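Local coordinates for dipeptide transport protein DPPA (Bacillus subtilis, PDB 1HI9), which uses two zinc ions per subunit to cleave N-terminal D-amino acid residues from peptides inside the central chamber of a self-compartmentalizing homodecamer, at residues T36-Y41 / R192-K197; F85-G90 / G135-V140. One frame throughout, in Å; residues are numbered along the deposited sequence.

Contact 1: residues T36-Y41 / R192-K197; sequences TEEANY and RLLTEK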
# COMPACT_ATOMS: atom_id res chain seq x y z
N THR A 36 23.22 -18.94 -13.70
CA THR A 36 23.19 -19.47 -15.05
C THR A 36 24.61 -19.59 -15.59
O THR A 36 24.97 -20.61 -16.19
CB THR A 36 22.36 -18.56 -15.97
OG1 THR A 36 21.01 -18.53 -15.48
CG2 THR A 36 22.37 -19.09 -17.40
N GLU A 37 25.43 -18.57 -15.37
CA GLU A 37 26.80 -18.62 -15.85
C GLU A 37 27.61 -19.69 -15.15
O GLU A 37 28.44 -20.34 -15.79
CB GLU A 37 27.44 -17.25 -15.71
CG GLU A 37 26.78 -16.24 -16.63
CD GLU A 37 27.43 -14.88 -16.58
OE1 GLU A 37 27.56 -14.32 -15.47
OE2 GLU A 37 27.79 -14.38 -17.66
N GLU A 38 27.37 -19.89 -13.86
CA GLU A 38 28.09 -20.90 -13.10
C GLU A 38 27.81 -22.27 -13.71
O GLU A 38 28.72 -23.07 -13.89
CB GLU A 38 27.64 -20.90 -11.63
CG GLU A 38 28.28 -22.02 -10.80
CD GLU A 38 28.68 -21.56 -9.40
OE1 GLU A 38 29.34 -20.50 -9.28
OE2 GLU A 38 28.37 -22.25 -8.42
N ALA A 39 26.55 -22.52 -14.04
CA ALA A 39 26.16 -23.78 -14.64
C ALA A 39 26.82 -23.95 -16.01
O ALA A 39 27.22 -25.06 -16.38
CB ALA A 39 24.64 -23.86 -14.77
N ASN A 40 26.92 -22.86 -16.77
CA ASN A 40 27.53 -22.94 -18.09
C ASN A 40 28.97 -23.44 -18.01
O ASN A 40 29.40 -24.21 -18.86
CB ASN A 40 27.48 -21.59 -18.81
CG ASN A 40 26.09 -21.24 -19.32
OD1 ASN A 40 25.28 -22.13 -19.62
ND2 ASN A 40 25.81 -19.95 -19.44
N TYR A 41 29.70 -23.02 -16.99
CA TYR A 41 31.08 -23.48 -16.87
C TYR A 41 31.13 -25.01 -16.84
O TYR A 41 31.91 -25.63 -17.55
CB TYR A 41 31.75 -22.91 -15.62
CG TYR A 41 32.16 -21.47 -15.75
CD1 TYR A 41 31.51 -20.49 -15.01
CD2 TYR A 41 33.21 -21.09 -16.58
CE1 TYR A 41 31.91 -19.16 -15.08
CE2 TYR A 41 33.62 -19.76 -16.66
CZ TYR A 41 32.96 -18.80 -15.91
OH TYR A 41 33.36 -17.48 -15.95
N ARG A 192 37.27 -21.28 -13.22
CA ARG A 192 38.39 -22.18 -13.45
C ARG A 192 38.23 -23.38 -12.54
O ARG A 192 38.29 -24.53 -12.98
CB ARG A 192 39.71 -21.49 -13.16
CG ARG A 192 39.97 -20.25 -13.98
CD ARG A 192 41.30 -19.66 -13.56
NE ARG A 192 41.35 -18.26 -13.90
CZ ARG A 192 41.57 -17.20 -13.13
NH1 ARG A 192 41.79 -17.26 -11.82
NH2 ARG A 192 41.53 -16.03 -13.74
N LEU A 193 38.02 -23.11 -11.25
CA LEU A 193 37.84 -24.17 -10.27
C LEU A 193 36.79 -25.17 -10.75
O LEU A 193 37.04 -26.38 -10.76
CB LEU A 193 37.43 -23.58 -8.92
CG LEU A 193 37.20 -24.62 -7.81
CD1 LEU A 193 38.47 -25.45 -7.62
CD2 LEU A 193 36.82 -23.92 -6.51
N LEU A 194 35.63 -24.66 -11.14
CA LEU A 194 34.55 -25.53 -11.61
C LEU A 194 34.96 -26.28 -12.87
O LEU A 194 34.66 -27.47 -13.01
CB LEU A 194 33.29 -24.69 -11.88
CG LEU A 194 32.63 -24.07 -10.63
CD1 LEU A 194 31.59 -23.04 -11.02
CD2 LEU A 194 32.00 -25.18 -9.80
N THR A 195 35.64 -25.59 -13.78
CA THR A 195 36.10 -26.20 -15.02
C THR A 195 37.05 -27.38 -14.75
O THR A 195 36.85 -28.48 -15.27
CB THR A 195 36.83 -25.18 -15.90
OG1 THR A 195 35.92 -24.12 -16.23
CG2 THR A 195 37.32 -25.84 -17.19
N GLU A 196 38.07 -27.13 -13.93
CA GLU A 196 39.04 -28.17 -13.58
C GLU A 196 38.36 -29.32 -12.84
O GLU A 196 38.52 -30.48 -13.21
CB GLU A 196 40.15 -27.59 -12.69
CG GLU A 196 40.77 -26.30 -13.21
CD GLU A 196 41.78 -25.70 -12.24
OE1 GLU A 196 41.50 -25.68 -11.02
OE2 GLU A 196 42.85 -25.23 -12.71
N LYS A 197 37.60 -28.98 -11.80
CA LYS A 197 36.92 -29.99 -11.02
C LYS A 197 35.95 -30.84 -11.84
O LYS A 197 35.85 -32.05 -11.64
CB LYS A 197 36.17 -29.32 -9.87
CG LYS A 197 37.08 -28.73 -8.81
CD LYS A 197 37.73 -29.81 -7.96
CE LYS A 197 38.55 -29.18 -6.84
NZ LYS A 197 39.05 -30.20 -5.87
O HOH W 1 33.95 -24.45 -18.52
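The helices carrying Tyr41 and Thr195 run side by side in roughly the same direction, their local axes 9.4 Å apart at closest and inclined by 33°, with the CA atoms of these two residues 6.0 Å from each other. Deeper in, Glu38 and Leu194 fill the gap. The Glu38 side chain leaves with CG anti to the backbone N (chi1 176°) and bends at its next bond, so that its aliphatic part lies across the leucine at about a right angle; CG sits 3.5 Å from Leu194 CD1, and CD follows close behind. The carboxylate beyond is buried but well provided for: OE1 takes a salt bridge from Arg190 and a hydrogen bond with Ser13 OG. Leu194 also rests on Ala171 and Val173 of strand 169-176. Towards the surface, Tyr41 CB stands 4.4 Å from Leu194 CB, a loose apolar touch, while the tyrosine ring meets Thr195 OG1 obliquely at CD2. One water joins the backbone of the first helix to a side chain of the second, donating to Tyr41 O at 2.5 Å and to Thr195 OG1 at 3.0 Å; that hydroxyl in turn bonds to Gly191 O, one turn back. With Glu38 also packed on Leu101 of strand 97-103, the arrangement is that of neighbouring helices lying on the mainly parallel sheet of an alpha/beta fold.

Contact 2: residues F85-G90 / G135-V140; sequences FSMVEG and GLNAYV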
# COMPACT_ATOMS: atom_id res chain seq x y z
N PHE A 85 9.56 -35.48 -9.09
CA PHE A 85 10.74 -35.71 -8.28
C PHE A 85 11.61 -34.49 -7.96
O PHE A 85 12.81 -34.60 -7.75
CB PHE A 85 11.59 -36.86 -8.87
CG PHE A 85 10.91 -38.19 -8.79
CD1 PHE A 85 10.10 -38.63 -9.84
CD2 PHE A 85 10.98 -38.95 -7.63
CE1 PHE A 85 9.37 -39.81 -9.73
CE2 PHE A 85 10.25 -40.13 -7.51
CZ PHE A 85 9.44 -40.56 -8.56
N SER A 86 10.96 -33.33 -7.94
CA SER A 86 11.59 -32.06 -7.58
C SER A 86 13.03 -31.87 -8.04
O SER A 86 13.28 -31.75 -9.24
CB SER A 86 11.50 -31.90 -6.04
OG SER A 86 11.92 -30.62 -5.60
N MET A 87 13.96 -31.82 -7.09
CA MET A 87 15.37 -31.61 -7.38
C MET A 87 16.05 -32.68 -8.25
O MET A 87 17.10 -32.41 -8.84
CB MET A 87 16.14 -31.45 -6.07
CG MET A 87 15.66 -30.30 -5.22
SD MET A 87 16.68 -29.98 -3.76
CE MET A 87 18.04 -29.09 -4.49
N VAL A 88 15.47 -33.87 -8.33
CA VAL A 88 16.07 -34.92 -9.16
C VAL A 88 15.17 -35.35 -10.32
O VAL A 88 15.31 -36.44 -10.86
CB VAL A 88 16.49 -36.16 -8.32
CG1 VAL A 88 17.76 -35.85 -7.55
CG2 VAL A 88 15.38 -36.57 -7.35
N GLU A 89 14.25 -34.47 -10.70
CA GLU A 89 13.35 -34.73 -11.82
C GLU A 89 14.15 -34.94 -13.10
O GLU A 89 15.07 -34.18 -13.41
CB GLU A 89 12.40 -33.55 -12.02
CG GLU A 89 11.50 -33.72 -13.22
CD GLU A 89 10.54 -34.89 -13.04
OE1 GLU A 89 10.11 -35.47 -14.08
OE2 GLU A 89 10.21 -35.22 -11.88
N GLY A 90 13.81 -36.00 -13.83
CA GLY A 90 14.50 -36.29 -15.08
C GLY A 90 15.68 -37.23 -14.97
O GLY A 90 16.26 -37.64 -15.97
N GLY A 135 22.05 -35.49 0.48
CA GLY A 135 21.92 -36.90 0.75
C GLY A 135 20.72 -37.52 0.10
O GLY A 135 20.84 -38.54 -0.57
N LEU A 136 19.54 -36.93 0.29
CA LEU A 136 18.34 -37.47 -0.33
C LEU A 136 18.49 -37.57 -1.84
O LEU A 136 18.12 -38.59 -2.43
CB LEU A 136 17.12 -36.62 0.00
CG LEU A 136 16.49 -36.76 1.39
CD1 LEU A 136 15.24 -35.87 1.46
CD2 LEU A 136 16.13 -38.21 1.67
N ASN A 137 19.02 -36.53 -2.47
CA ASN A 137 19.17 -36.56 -3.92
C ASN A 137 20.19 -37.63 -4.36
O ASN A 137 20.02 -38.27 -5.40
CB ASN A 137 19.56 -35.18 -4.47
CG ASN A 137 18.53 -34.10 -4.13
OD1 ASN A 137 17.38 -34.39 -3.80
ND2 ASN A 137 18.95 -32.85 -4.21
N ALA A 138 21.21 -37.83 -3.54
CA ALA A 138 22.23 -38.83 -3.84
C ALA A 138 21.59 -40.21 -3.77
O ALA A 138 21.84 -41.07 -4.62
CB ALA A 138 23.40 -38.72 -2.87
N TYR A 139 20.74 -40.41 -2.76
CA TYR A 139 20.06 -41.69 -2.60
C TYR A 139 19.13 -41.98 -3.77
O TYR A 139 19.02 -43.13 -4.20
CB TYR A 139 19.27 -41.72 -1.29
CG TYR A 139 20.07 -42.18 -0.10
CD1 TYR A 139 19.96 -41.53 1.13
CD2 TYR A 139 20.93 -43.27 -0.19
CE1 TYR A 139 20.69 -41.95 2.23
CE2 TYR A 139 21.66 -43.70 0.91
CZ TYR A 139 21.54 -43.03 2.12
OH TYR A 139 22.26 -43.45 3.23
N VAL A 140 18.45 -40.96 -4.29
CA VAL A 140 17.56 -41.18 -5.42
C VAL A 140 18.42 -41.51 -6.63
O VAL A 140 18.04 -42.32 -7.47
CB VAL A 140 16.69 -39.94 -5.73
CG1 VAL A 140 15.90 -40.17 -7.02
CG2 VAL A 140 15.74 -39.67 -4.57
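Val88 and Met87 press on Asn137 and Val140 where a tight turn in the loop between strands 76-80 and 97-103 of the alpha/beta core meets helix 133-143, beside the two-zinc site. The apolar part belongs to Val88, whose two methyls divide the helix between them: CG1 lies 3.6 Å from Asn137 CB, and CG2 lies 3.7 Å from Val140 CG1. Met87 crosses the Asn137 amide at about a right angle, its CB 3.6 Å from ND2. A bend at its last torsion (chi3 79°) turns CE back to 3.9 Å from the same nitrogen. The methionine side chain also approaches to about 4 Å of a bound zinc and touches Asp8, a ligand of both metals.

Among the polar contacts, the buried amide of Asn137 has partners at each end, Tyr258 OH at OD1 and Tyr103 OH at ND2. A leucine here would probably leave both tyrosine hydroxyls without their amide mate and take away the N-H directed at Met87 SD. The turn itself is closed by Val88 N donating to Phe85 O at 2.8 Å and by Phe85 N reaching Glu89 OE2, while Met87 O receives Ser6 OG and Ser59 OG. Across the contact, Asn137 ND2 also points an N-H at Met87 SD, a weak bond of 3.7 Å but nearly straight, at 173°.

How the contacts relate
Along the chain the order is 36-41, 85-90, 135-140, 192-197, so both partners of contact 2 fall between those of contact 1. The two do not touch: their centres are 21 Å apart and their nearest atoms about 13 Å. Contact 1 pairs helices 28-48 and 187-203 well out from the middle of the subunit, whereas contact 2 sits near its centre. Strand 97-103 of the mixed sheet relates them, since its Leu101 packs under helix 28-48 and its Tyr103 bonds to Asn137 of helix 133-143. One contact thus belongs to the helical layer over the sheet, the other to the buried surroundings of the zinc site.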